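PDB 7D5M: oxidoreductase from Azotobacter vinelandii, which binds NAD+ and, as an inositol dehydrogenase homolog of the Gfo/Idh/MocA family, probably catalyses NAD-dependent oxidation or reduction of a polyol or related substrate. Local coordinates for residues P64-P69 / R81-Q86; G160-I165 / A280-W285; P199-G204 / S260-A265; R166-Q171 / I273-S278. All blocks are in the same frame, centred on the assembly; numbering follows the deposited sequence.

Contact 1. Residues P64-P69 / R81-Q86; sequences PQRCYP and RPDGIQ
R66 reaches out of the loop 64-69 and lays its guanidinium flat on that of R81, the planes 3° apart and the centres 3.7 Å from each other. Its CB points toward the facing loop; CG and CD then pass R81 NH1, with R66 CD 3.6 Å from R81 NH1. The bend at chi3 (88°) brings R66 NE to 3.5 Å from R81 CZ. At the tip, R66 NH2 donates to the backbone D83 O (2.9 Å), which lies in the guanidinium plane although the donor stands above the carbonyl plane; NH2 also pairs with E78. R66 NH1 faces D83 OD2 at 3.5 Å by charge alone, a water joining the two. R81 grips the same carboxylate side-on, R81 NE to D83 OD1 at 2.9 Å and R81 NH2 to D83 OD2 at 3.2 Å, so D83, with E78 on R66, probably offsets the charge of the stacked cations. A leucine in place of R81 would probably leave D83 without its double grip and R66 without its stacking mate. The network ties together the loops before and after helix 71-78 in the Rossmann domain, with R66 packed on V42 and A43 of strand 39-45.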
loop_
_atom_site.group_PDB
_atom_site.type_symbol
_atom_site.label_atom_id
_atom_site.label_comp_id
_atom_site.label_asym_id
_atom_site.label_seq_id
_atom_site.Cartn_x
_atom_site.Cartn_y
_atom_site.Cartn_z
ATOM N N PRO A 64 -30.956 5.031 38.838
ATOM C CA PRO A 64 -31.048 3.600 39.145
ATOM C C PRO A 64 -32.485 3.062 39.053
ATOM O O PRO A 64 -32.676 1.903 38.697
ATOM C CB PRO A 64 -30.511 3.478 40.587
ATOM C CG PRO A 64 -30.586 4.883 41.134
ATOM C CD PRO A 64 -30.341 5.788 39.944
ATOM N N GLN A 65 -33.472 3.906 39.361
ATOM C CA GLN A 65 -34.911 3.539 39.277
ATOM C C GLN A 65 -35.360 3.429 37.815
ATOM O O GLN A 65 -36.447 2.873 37.576
ATOM C CB GLN A 65 -35.749 4.565 40.032
ATOM C CG GLN A 65 -35.695 4.380 41.540
ATOM C CD GLN A 65 -36.751 5.225 42.208
ATOM O OE1 GLN A 65 -36.600 6.434 42.350
ATOM N NE2 GLN A 65 -37.850 4.594 42.587
ATOM N N ARG A 66 -34.565 3.910 36.854
ATOM C CA ARG A 66 -34.887 3.765 35.407
ATOM C C ARG A 66 -33.929 2.759 34.757
ATOM O O ARG A 66 -33.878 2.714 33.516
ATOM C CB ARG A 66 -34.837 5.124 34.705
ATOM C CG ARG A 66 -35.826 6.135 35.263
ATOM C CD ARG A 66 -35.749 7.458 34.540
ATOM N NE ARG A 66 -36.608 7.528 33.364
ATOM C CZ ARG A 66 -36.752 8.617 32.614
ATOM N NH1 ARG A 66 -36.092 9.718 32.928
ATOM N NH2 ARG A 66 -37.544 8.610 31.556
ATOM N N CYS A 67 -33.197 1.994 35.566
ATOM C CA CYS A 67 -32.485 0.765 35.139
ATOM C C CYS A 67 -33.401 -0.412 35.465
ATOM O O CYS A 67 -33.411 -0.852 36.631
ATOM C CB CYS A 67 -31.142 0.592 35.832
ATOM S SG CYS A 67 -30.000 1.966 35.528
ATOM N N TYR A 68 -34.178 -0.858 34.487
ATOM C CA TYR A 68 -35.224 -1.894 34.665
ATOM C C TYR A 68 -34.640 -3.272 34.393
ATOM O O TYR A 68 -33.660 -3.409 33.659
ATOM C CB TYR A 68 -36.402 -1.595 33.747
ATOM C CG TYR A 68 -36.983 -0.214 33.908
ATOM C CD1 TYR A 68 -37.946 0.054 34.871
ATOM C CD2 TYR A 68 -36.586 0.828 33.086
ATOM C CE1 TYR A 68 -38.491 1.317 35.020
ATOM C CE2 TYR A 68 -37.132 2.097 33.218
ATOM C CZ TYR A 68 -38.106 2.336 34.171
ATOM O OH TYR A 68 -38.650 3.580 34.296
ATOM N N PRO A 69 -35.216 -4.341 34.988
ATOM C CA PRO A 69 -34.683 -5.692 34.806
ATOM C C PRO A 69 -34.919 -6.311 33.426
ATOM O O PRO A 69 -34.243 -7.279 33.103
ATOM C CB PRO A 69 -35.424 -6.505 35.882
ATOM C CG PRO A 69 -36.711 -5.755 36.066
ATOM C CD PRO A 69 -36.306 -4.297 35.976
ATOM N N ARG A 81 -44.623 7.772 32.645
ATOM C CA ARG A 81 -43.939 9.061 32.937
ATOM C C ARG A 81 -44.086 10.021 31.761
ATOM O O ARG A 81 -43.867 9.636 30.614
ATOM C CB ARG A 81 -42.435 8.883 33.169
ATOM C CG ARG A 81 -42.022 7.637 33.933
ATOM C CD ARG A 81 -40.518 7.487 33.969
ATOM N NE ARG A 81 -39.835 8.711 34.381
ATOM C CZ ARG A 81 -39.065 8.850 35.457
ATOM N NH1 ARG A 81 -38.848 7.842 36.286
ATOM N NH2 ARG A 81 -38.508 10.020 35.704
ATOM N N PRO A 82 -44.347 11.326 32.007
ATOM C CA PRO A 82 -44.409 12.301 30.917
ATOM C C PRO A 82 -43.042 12.505 30.242
ATOM O O PRO A 82 -43.023 12.923 29.102
ATOM C CB PRO A 82 -44.888 13.582 31.621
ATOM C CG PRO A 82 -44.384 13.429 33.041
ATOM C CD PRO A 82 -44.514 11.947 33.334
ATOM N N ASP A 83 -41.950 12.200 30.949
ATOM C CA ASP A 83 -40.555 12.238 30.432
ATOM C C ASP A 83 -40.094 10.821 30.043
ATOM O O ASP A 83 -38.874 10.592 29.969
ATOM C CB ASP A 83 -39.629 12.873 31.471
ATOM C CG ASP A 83 -39.458 12.068 32.753
ATOM O OD1 ASP A 83 -40.360 11.264 33.082
ATOM O OD2 ASP A 83 -38.431 12.256 33.416
ATOM N N GLY A 84 -41.028 9.908 29.786
ATOM C CA GLY A 84 -40.726 8.524 29.369
ATOM C C GLY A 84 -40.001 8.477 28.035
ATOM O O GLY A 84 -40.111 9.432 27.249
ATOM N N ILE A 85 -39.294 7.380 27.767
ATOM C CA ILE A 85 -38.544 7.201 26.495
ATOM C C ILE A 85 -39.491 7.326 25.303
ATOM O O ILE A 85 -40.689 7.004 25.415
ATOM C CB ILE A 85 -37.777 5.867 26.479
ATOM C CG1 ILE A 85 -38.708 4.661 26.655
ATOM C CG2 ILE A 85 -36.665 5.913 27.514
ATOM C CD1 ILE A 85 -38.047 3.312 26.396
ATOM N N GLN A 86 -38.937 7.764 24.181
ATOM C CA GLN A 86 -39.628 7.867 22.879
ATOM C C GLN A 86 -39.045 6.839 21.916
ATOM O O GLN A 86 -39.698 6.562 20.896
ATOM C CB GLN A 86 -39.435 9.271 22.325
ATOM C CG GLN A 86 -40.052 10.333 23.219
ATOM C CD GLN A 86 -39.567 11.701 22.825
ATOM O OE1 GLN A 86 -38.385 12.015 22.950
ATOM N NE2 GLN A 86 -40.486 12.515 22.330
HETATM O O HOH W 1 -35.983 12.291 31.891
HETATM O O HOH W 2 -39.863 4.953 36.188
#

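Contact 2. Residues G160-I165 / A280-W285; sequences GELGEI and ASLEWW
L162 overlaps A280 and L282 with its two methyls: L162 CD2 sits 3.9 Å from A280 CB, and L162 CD1 meets L282 CG at 3.9 Å. With CG opposite the carbonyl carbon (chi1 -60°), the L162 side chain runs over the start of strand 280-285, its CB 3.6 Å from A280 O. L282 comes to meet it at about a right angle. Its own CG stands between backbone N and carbonyl carbon (chi1 55°), which brings its end nearer to L162 than the CB direction alone would suggest. A280 CB points toward the turn and touches E161 O at 3.8 Å. One hydrogen bond crosses, A280 N to L162 O at 3.3 Å; it is bent (139°), and the donor stands above the carbonyl plane. The turn that presents L162 is a type I beta turn from G160 to G163. It starts at G160, the residue whose Schellman motif closes helix 148-158, so the contact joins that helix end to the sheet of the C-terminal domain. I157, V275 and F294 also pack on L162. Cutting L162 back to an alanine is likely to leave a gap between the turn and L282 and take from A280 CB its contact with CD2. Chemically the contact is nearly all apolar: two leucines and the methyl of A280 pack the turn on the strand, and the single backbone bond between the segments is long and bent.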
loop_
_atom_site.group_PDB
_atom_site.type_symbol
_atom_site.label_atom_id
_atom_site.label_comp_id
_atom_site.label_asym_id
_atom_site.label_seq_id
_atom_site.Cartn_x
_atom_site.Cartn_y
_atom_site.Cartn_z
ATOM N N GLY A 160 -23.324 7.587 -14.083
ATOM C CA GLY A 160 -22.782 6.782 -15.197
ATOM C C GLY A 160 -21.262 6.760 -15.248
ATOM O O GLY A 160 -20.712 6.368 -16.312
ATOM N N GLU A 161 -20.577 7.124 -14.154
ATOM C CA GLU A 161 -19.099 7.272 -14.150
ATOM C C GLU A 161 -18.441 5.897 -14.344
ATOM O O GLU A 161 -17.303 5.880 -14.818
ATOM C CB GLU A 161 -18.593 7.953 -12.877
ATOM C CG GLU A 161 -19.023 9.402 -12.770
ATOM C CD GLU A 161 -18.323 10.230 -11.707
ATOM O OE1 GLU A 161 -17.082 10.186 -11.674
ATOM O OE2 GLU A 161 -19.034 10.959 -10.947
ATOM N N LEU A 162 -19.119 4.798 -14.005
ATOM C CA LEU A 162 -18.574 3.422 -14.180
ATOM C C LEU A 162 -19.024 2.823 -15.517
ATOM O O LEU A 162 -18.529 1.744 -15.854
ATOM C CB LEU A 162 -19.010 2.507 -13.034
ATOM C CG LEU A 162 -18.596 2.916 -11.623
ATOM C CD1 LEU A 162 -18.666 1.723 -10.693
ATOM C CD2 LEU A 162 -17.213 3.528 -11.586
ATOM N N GLY A 163 -19.893 3.500 -16.276
ATOM C CA GLY A 163 -20.583 2.881 -17.420
ATOM C C GLY A 163 -21.606 1.868 -16.944
ATOM O O GLY A 163 -22.131 2.020 -15.824
ATOM N N GLU A 164 -21.905 0.854 -17.753
ATOM C CA GLU A 164 -22.929 -0.153 -17.376
ATOM C C GLU A 164 -22.313 -1.108 -16.349
ATOM O O GLU A 164 -21.164 -1.560 -16.527
ATOM C CB GLU A 164 -23.526 -0.862 -18.596
ATOM C CG GLU A 164 -22.549 -1.661 -19.422
ATOM C CD GLU A 164 -23.151 -2.190 -20.720
ATOM O OE1 GLU A 164 -24.242 -2.799 -20.656
ATOM O OE2 GLU A 164 -22.529 -1.999 -21.786
ATOM N N ILE A 165 -23.050 -1.379 -15.282
ATOM C CA ILE A 165 -22.527 -2.194 -14.154
ATOM C C ILE A 165 -22.535 -3.661 -14.584
ATOM O O ILE A 165 -23.554 -4.136 -15.140
ATOM C CB ILE A 165 -23.316 -1.937 -12.860
ATOM C CG1 ILE A 165 -23.412 -0.443 -12.539
ATOM C CG2 ILE A 165 -22.723 -2.731 -11.708
ATOM C CD1 ILE A 165 -22.092 0.280 -12.444
ATOM N N ALA A 280 -15.232 1.674 -15.863
ATOM C CA ALA A 280 -14.417 1.941 -14.663
ATOM C C ALA A 280 -14.905 1.071 -13.511
ATOM O O ALA A 280 -16.048 0.598 -13.564
ATOM C CB ALA A 280 -14.489 3.413 -14.311
ATOM N N SER A 281 -14.057 0.904 -12.500
ATOM C CA SER A 281 -14.400 0.250 -11.218
ATOM C C SER A 281 -14.218 1.239 -10.067
ATOM O O SER A 281 -13.435 2.186 -10.190
ATOM C CB SER A 281 -13.574 -0.983 -10.988
ATOM O OG SER A 281 -13.789 -1.942 -12.012
ATOM N N LEU A 282 -14.951 1.035 -8.981
ATOM C CA LEU A 282 -14.599 1.669 -7.697
ATOM C C LEU A 282 -14.450 0.565 -6.658
ATOM O O LEU A 282 -15.048 -0.515 -6.812
ATOM C CB LEU A 282 -15.607 2.752 -7.304
ATOM C CG LEU A 282 -17.073 2.370 -7.224
ATOM C CD1 LEU A 282 -17.390 1.638 -5.931
ATOM C CD2 LEU A 282 -17.933 3.621 -7.339
ATOM N N GLU A 283 -13.660 0.821 -5.623
ATOM C CA GLU A 283 -13.438 -0.186 -4.563
ATOM C C GLU A 283 -13.207 0.511 -3.227
ATOM O O GLU A 283 -12.424 1.460 -3.163
ATOM C CB GLU A 283 -12.285 -1.118 -4.910
ATOM C CG GLU A 283 -12.116 -2.239 -3.891
ATOM C CD GLU A 283 -11.108 -3.311 -4.274
ATOM O OE1 GLU A 283 -10.855 -3.477 -5.477
ATOM O OE2 GLU A 283 -10.583 -3.981 -3.356
ATOM N N TRP A 284 -13.873 0.004 -2.200
ATOM C CA TRP A 284 -13.841 0.565 -0.828
ATOM C C TRP A 284 -13.524 -0.563 0.144
ATOM O O TRP A 284 -14.032 -1.668 -0.051
ATOM C CB TRP A 284 -15.177 1.235 -0.511
ATOM C CG TRP A 284 -15.224 1.934 0.813
ATOM C CD1 TRP A 284 -14.803 3.201 1.084
ATOM C CD2 TRP A 284 -15.755 1.413 2.046
ATOM N NE1 TRP A 284 -15.016 3.497 2.403
ATOM C CE2 TRP A 284 -15.613 2.431 3.015
ATOM C CE3 TRP A 284 -16.306 0.185 2.444
ATOM C CZ2 TRP A 284 -16.006 2.264 4.343
ATOM C CZ3 TRP A 284 -16.712 0.028 3.752
ATOM C CH2 TRP A 284 -16.575 1.055 4.688
ATOM N N TRP A 285 -12.726 -0.253 1.159
ATOM C CA TRP A 285 -12.204 -1.198 2.170
ATOM C C TRP A 285 -12.442 -0.578 3.550
ATOM O O TRP A 285 -11.981 0.556 3.773
ATOM C CB TRP A 285 -10.724 -1.439 1.871
ATOM C CG TRP A 285 -9.999 -2.297 2.851
ATOM C CD1 TRP A 285 -10.522 -3.184 3.745
ATOM C CD2 TRP A 285 -8.574 -2.383 2.988
ATOM N NE1 TRP A 285 -9.518 -3.809 4.434
ATOM C CE2 TRP A 285 -8.312 -3.340 3.996
ATOM C CE3 TRP A 285 -7.502 -1.755 2.352
ATOM C CZ2 TRP A 285 -7.014 -3.660 4.395
ATOM C CZ3 TRP A 285 -6.222 -2.070 2.752
ATOM C CH2 TRP A 285 -5.983 -3.009 3.755
#

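Contact 3. Residues P199-G204 / S260-A265; sequences PSYVLG and SSAVNA
S261 OG, on the strand end against which V202 packs, is gripped twice: it accepts from V263 N at 3.2 Å (161°), forming an ST turn, and is hydrogen-bonded to N243 OD1. Its CB points away from helix 202-217, so the helix meets S261 through the backbone and finds its side-chain partners at S260 and A262. V202 is the wedge. Its CG1 lies 3.6 Å from A262 CB, and its CG2 rests 3.7 Å from S260 O, the two methyls thus spanning the end of the strand and the first loop residue. The same CG1 also sits over one face of the Y201 ring, offset toward the rim. Y201, at the N-cap position, carries CG opposite its backbone N (chi1 168°); this sends the ring toward A262, where Y201 OH comes within 3.6 Å of A262 CB while making its hydrogen bond to H177 ND1. L203 leads away from the strand at first, yet its CD2 returns to 4.1 Å from S260 OG. The first turn of the helix is fixed by G204 N donating to S200 OG at 3.1 Å and by L203 N bonding to E241. This corner of the C-terminal domain lies close to the cofactor: the Y201 side chain is about 4 Å from that of R191, an NAD-binding residue, and about 8 Å from the bound NAD. No hydrogen bond joins the two segments. They adhere through methyls and a ring, while S200, Y201 and S261 spend their buried hydroxyls on partners within their own segments or beyond both.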
loop_
_atom_site.group_PDB
_atom_site.type_symbol
_atom_site.label_atom_id
_atom_site.label_comp_id
_atom_site.label_asym_id
_atom_site.label_seq_id
_atom_site.Cartn_x
_atom_site.Cartn_y
_atom_site.Cartn_z
ATOM N N PRO A 199 -30.320 -19.334 11.804
ATOM C CA PRO A 199 -29.983 -20.313 10.769
ATOM C C PRO A 199 -28.574 -20.208 10.168
ATOM O O PRO A 199 -28.166 -21.092 9.417
ATOM C CB PRO A 199 -31.006 -20.024 9.657
ATOM C CG PRO A 199 -31.396 -18.572 9.835
ATOM C CD PRO A 199 -31.185 -18.258 11.300
ATOM N N SER A 200 -27.855 -19.132 10.470
ATOM C CA SER A 200 -26.514 -18.915 9.879
ATOM C C SER A 200 -25.587 -18.267 10.899
ATOM O O SER A 200 -26.074 -17.660 11.881
ATOM C CB SER A 200 -26.623 -18.121 8.606
ATOM O OG SER A 200 -26.236 -16.777 8.798
ATOM N N TYR A 201 -24.282 -18.394 10.677
ATOM C CA TYR A 201 -23.284 -17.594 11.418
ATOM C C TYR A 201 -22.778 -16.489 10.477
ATOM O O TYR A 201 -23.387 -15.407 10.491
ATOM C CB TYR A 201 -22.212 -18.468 12.078
ATOM C CG TYR A 201 -21.059 -17.642 12.586
ATOM C CD1 TYR A 201 -21.268 -16.348 13.040
ATOM C CD2 TYR A 201 -19.759 -18.123 12.581
ATOM C CE1 TYR A 201 -20.219 -15.555 13.471
ATOM C CE2 TYR A 201 -18.701 -17.348 13.030
ATOM C CZ TYR A 201 -18.932 -16.059 13.472
ATOM O OH TYR A 201 -17.889 -15.273 13.881
ATOM N N VAL A 202 -21.737 -16.720 9.671
ATOM C CA VAL A 202 -21.047 -15.586 8.975
ATOM C C VAL A 202 -21.930 -14.925 7.903
ATOM O O VAL A 202 -21.718 -13.725 7.657
ATOM C CB VAL A 202 -19.658 -15.956 8.420
ATOM C CG1 VAL A 202 -18.693 -16.247 9.561
ATOM C CG2 VAL A 202 -19.692 -17.076 7.394
ATOM N N LEU A 203 -22.866 -15.629 7.260
ATOM C CA LEU A 203 -23.738 -14.988 6.233
ATOM C C LEU A 203 -24.448 -13.796 6.882
ATOM O O LEU A 203 -24.381 -12.670 6.341
ATOM C CB LEU A 203 -24.747 -16.008 5.706
ATOM C CG LEU A 203 -24.166 -17.067 4.771
ATOM C CD1 LEU A 203 -25.123 -18.247 4.648
ATOM C CD2 LEU A 203 -23.841 -16.481 3.411
ATOM N N GLY A 204 -25.081 -14.052 8.022
ATOM C CA GLY A 204 -25.851 -13.055 8.784
ATOM C C GLY A 204 -24.940 -12.095 9.515
ATOM O O GLY A 204 -25.264 -10.890 9.579
ATOM N N SER A 260 -18.159 -14.467 2.624
ATOM C CA SER A 260 -18.378 -14.278 4.081
ATOM C C SER A 260 -17.427 -15.204 4.839
ATOM O O SER A 260 -17.433 -16.408 4.534
ATOM C CB SER A 260 -19.821 -14.565 4.456
ATOM O OG SER A 260 -20.726 -13.817 3.659
ATOM N N SER A 261 -16.629 -14.705 5.787
ATOM C CA SER A 261 -15.688 -15.600 6.509
ATOM C C SER A 261 -15.303 -15.048 7.877
ATOM O O SER A 261 -15.124 -13.825 8.010
ATOM C CB SER A 261 -14.466 -15.886 5.669
ATOM O OG SER A 261 -13.723 -16.957 6.226
ATOM N N ALA A 262 -15.169 -15.947 8.849
ATOM C CA ALA A 262 -14.564 -15.674 10.164
ATOM C C ALA A 262 -13.287 -16.504 10.319
ATOM O O ALA A 262 -12.693 -16.452 11.400
ATOM C CB ALA A 262 -15.562 -15.968 11.256
ATOM N N VAL A 263 -12.850 -17.190 9.257
ATOM C CA VAL A 263 -11.680 -18.118 9.298
ATOM C C VAL A 263 -10.640 -17.716 8.237
ATOM O O VAL A 263 -9.776 -18.551 7.886
ATOM C CB VAL A 263 -12.150 -19.577 9.144
ATOM C CG1 VAL A 263 -13.080 -19.955 10.279
ATOM C CG2 VAL A 263 -12.815 -19.837 7.805
ATOM N N ASN A 264 -10.667 -16.463 7.779
ATOM C CA ASN A 264 -9.627 -15.934 6.867
ATOM C C ASN A 264 -8.407 -15.551 7.709
ATOM O O ASN A 264 -8.212 -14.349 8.006
ATOM C CB ASN A 264 -10.167 -14.783 6.025
ATOM C CG ASN A 264 -9.120 -14.242 5.086
ATOM O OD1 ASN A 264 -8.137 -14.925 4.796
ATOM N ND2 ASN A 264 -9.335 -13.018 4.619
ATOM N N ALA A 265 -7.616 -16.549 8.105
ATOM C CA ALA A 265 -6.512 -16.408 9.074
ATOM C C ALA A 265 -5.637 -15.212 8.684
ATOM O O ALA A 265 -5.238 -15.138 7.516
ATOM C CB ALA A 265 -5.716 -17.690 9.140
#

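Contact 4. Residues R166-Q171 / I273-S278; sequences RMVHMQ and IRVIGS
The R166 guanidinium is covered on one face by S278, whose CB sits over its centre, 3.5 Å from R166 CZ. The R166 chain runs extended from CG to NE to reach this spot, and R166 NH1 is held by a water that also bonds G277 O, and by S178 O of the second subunit. A second flat group, the H169 imidazole, turns to that subunit as well: its NE2 is hydrogen-bonded to Y245 OH there, and its ring meets those of Y245 and W259 of the same subunit. Strands 166-171 and 273-277 run antiparallel, their axes 4.7 Å apart at 174°, inside the large mixed sheet of the C-terminal domain. A classic beta bulge interrupts the ladder at its start. I276 O accepts in its carbonyl plane from both R166 N (2.8 Å) and M167 N (3.1 Å), so two residues of one strand face a single residue of the other; I276 N returns a bond to M167 O within the bulge. The regular hydrogen-bonded pair beyond it is H169 with R274, closed by H169 N to R274 O and R274 N to H169 O, both at 2.8 Å. On the face bearing V168, M170, I273 and V275, I273 lies side by side with M170, its CD1 3.9 Å from M170 CG, and this face packs on helix 202-217. On the opposite face M167 CE meets I276 CG2 at 4.1 Å, while R274 leads its end away to salt bridges with E283 and E295.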
loop_
_atom_site.group_PDB
_atom_site.type_symbol
_atom_site.label_atom_id
_atom_site.label_comp_id
_atom_site.label_asym_id
_atom_site.label_seq_id
_atom_site.Cartn_x
_atom_site.Cartn_y
_atom_site.Cartn_z
ATOM N N ARG A 166 -21.415 -4.345 -14.380
ATOM C CA ARG A 166 -21.214 -5.746 -14.818
ATOM C C ARG A 166 -21.083 -6.661 -13.602
ATOM O O ARG A 166 -21.682 -7.742 -13.607
ATOM C CB ARG A 166 -19.988 -5.829 -15.734
ATOM C CG ARG A 166 -20.229 -5.146 -17.073
ATOM C CD ARG A 166 -19.043 -5.140 -18.013
ATOM N NE ARG A 166 -19.451 -4.749 -19.354
ATOM C CZ ARG A 166 -18.629 -4.482 -20.358
ATOM N NH1 ARG A 166 -17.320 -4.510 -20.183
ATOM N NH2 ARG A 166 -19.125 -4.165 -21.541
ATOM N N MET A 167 -20.287 -6.264 -12.615
ATOM C CA MET A 167 -20.030 -7.119 -11.431
ATOM C C MET A 167 -20.007 -6.307 -10.147
ATOM O O MET A 167 -19.562 -5.146 -10.159
ATOM C CB MET A 167 -18.696 -7.847 -11.543
ATOM C CG MET A 167 -18.749 -8.997 -12.479
ATOM S SD MET A 167 -17.114 -9.273 -13.098
ATOM C CE MET A 167 -17.191 -8.003 -14.353
ATOM N N VAL A 168 -20.449 -6.957 -9.079
ATOM C CA VAL A 168 -20.398 -6.435 -7.691
ATOM C C VAL A 168 -19.705 -7.498 -6.837
ATOM O O VAL A 168 -20.319 -8.544 -6.592
ATOM C CB VAL A 168 -21.804 -6.099 -7.165
ATOM C CG1 VAL A 168 -21.705 -5.304 -5.872
ATOM C CG2 VAL A 168 -22.623 -5.349 -8.209
ATOM N N HIS A 169 -18.459 -7.237 -6.438
ATOM C CA HIS A 169 -17.608 -8.170 -5.656
ATOM C C HIS A 169 -17.539 -7.685 -4.212
ATOM O O HIS A 169 -17.009 -6.598 -3.968
ATOM C CB HIS A 169 -16.237 -8.320 -6.306
ATOM C CG HIS A 169 -16.305 -9.185 -7.508
ATOM N ND1 HIS A 169 -15.227 -9.901 -7.961
ATOM C CD2 HIS A 169 -17.343 -9.498 -8.309
ATOM C CE1 HIS A 169 -15.583 -10.578 -9.032
ATOM N NE2 HIS A 169 -16.873 -10.346 -9.274
ATOM N N MET A 170 -18.066 -8.495 -3.306
ATOM C CA MET A 170 -18.232 -8.151 -1.880
ATOM C C MET A 170 -17.522 -9.207 -1.045
ATOM O O MET A 170 -17.597 -10.409 -1.388
ATOM C CB MET A 170 -19.714 -8.109 -1.528
ATOM C CG MET A 170 -20.412 -6.918 -2.132
ATOM S SD MET A 170 -22.174 -7.147 -2.215
ATOM C CE MET A 170 -22.324 -8.152 -3.693
ATOM N N GLN A 171 -16.853 -8.770 0.018
ATOM C CA GLN A 171 -16.309 -9.704 1.016
ATOM C C GLN A 171 -16.403 -9.052 2.389
ATOM O O GLN A 171 -16.305 -7.820 2.500
ATOM C CB GLN A 171 -14.891 -10.149 0.654
ATOM C CG GLN A 171 -13.837 -9.056 0.755
ATOM C CD GLN A 171 -12.421 -9.576 0.650
ATOM O OE1 GLN A 171 -11.994 -10.062 -0.397
ATOM N NE2 GLN A 171 -11.671 -9.465 1.737
ATOM N N ILE A 273 -15.782 -3.827 -1.008
ATOM C CA ILE A 273 -16.773 -3.889 -2.108
ATOM C C ILE A 273 -16.127 -3.266 -3.339
ATOM O O ILE A 273 -15.578 -2.166 -3.251
ATOM C CB ILE A 273 -18.113 -3.231 -1.740
ATOM C CG1 ILE A 273 -19.070 -3.260 -2.934
ATOM C CG2 ILE A 273 -17.936 -1.824 -1.194
ATOM C CD1 ILE A 273 -20.511 -3.079 -2.560
ATOM N N ARG A 274 -16.134 -4.010 -4.438
ATOM C CA ARG A 274 -15.637 -3.508 -5.737
ATOM C C ARG A 274 -16.820 -3.559 -6.697
ATOM O O ARG A 274 -17.397 -4.642 -6.872
ATOM C CB ARG A 274 -14.461 -4.340 -6.251
ATOM C CG ARG A 274 -13.874 -3.828 -7.558
ATOM C CD ARG A 274 -12.684 -4.648 -8.029
ATOM N NE ARG A 274 -12.090 -4.107 -9.237
ATOM C CZ ARG A 274 -11.211 -3.114 -9.292
ATOM N NH1 ARG A 274 -10.776 -2.510 -8.194
ATOM N NH2 ARG A 274 -10.752 -2.722 -10.466
ATOM N N VAL A 275 -17.183 -2.420 -7.254
ATOM C CA VAL A 275 -18.239 -2.347 -8.294
ATOM C C VAL A 275 -17.522 -2.145 -9.618
ATOM O O VAL A 275 -16.773 -1.165 -9.736
ATOM C CB VAL A 275 -19.250 -1.227 -8.008
ATOM C CG1 VAL A 275 -20.333 -1.195 -9.073
ATOM C CG2 VAL A 275 -19.848 -1.361 -6.619
ATOM N N ILE A 276 -17.753 -3.052 -10.568
ATOM C CA ILE A 276 -17.031 -3.078 -11.864
ATOM C C ILE A 276 -18.028 -2.769 -12.979
ATOM O O ILE A 276 -18.986 -3.536 -13.154
ATOM C CB ILE A 276 -16.334 -4.434 -12.072
ATOM C CG1 ILE A 276 -15.447 -4.774 -10.869
ATOM C CG2 ILE A 276 -15.568 -4.420 -13.388
ATOM C CD1 ILE A 276 -15.050 -6.208 -10.773
ATOM N N GLY A 277 -17.788 -1.674 -13.687
ATOM C CA GLY A 277 -18.587 -1.243 -14.844
ATOM C C GLY A 277 -17.824 -1.428 -16.140
ATOM O O GLY A 277 -16.613 -1.763 -16.111
ATOM N N SER A 278 -18.499 -1.185 -17.262
ATOM C CA SER A 278 -17.902 -1.259 -18.613
ATOM C C SER A 278 -16.781 -0.217 -18.768
ATOM O O SER A 278 -15.863 -0.461 -19.569
ATOM C CB SER A 278 -18.969 -1.102 -19.667
ATOM O OG SER A 278 -19.615 0.159 -19.537
HETATM O O HOH W 3 -15.899 -3.945 -17.656
#

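Overall arrangement
Contact 1 comes first along the chain and lies in the NAD-binding Rossmann domain; its centre is about 48 Å from that of contact 2 and about 47 Å from that of contact 4. The other three belong to the C-terminal alpha/beta domain and its mixed sheet. They are nested: contact 2 encloses contact 4, which encloses contact 3. Contacts 2 and 4 have centres about 7 Å apart and touch, through neighbouring strands 271-277 and 280-285. Contact 3, about 20 Å from contact 4 between centres, joins the sheet to helix 202-217 near the cofactor. All three meet the second subunit, so the sheet that links distant parts of the chain also forms a subunit interface.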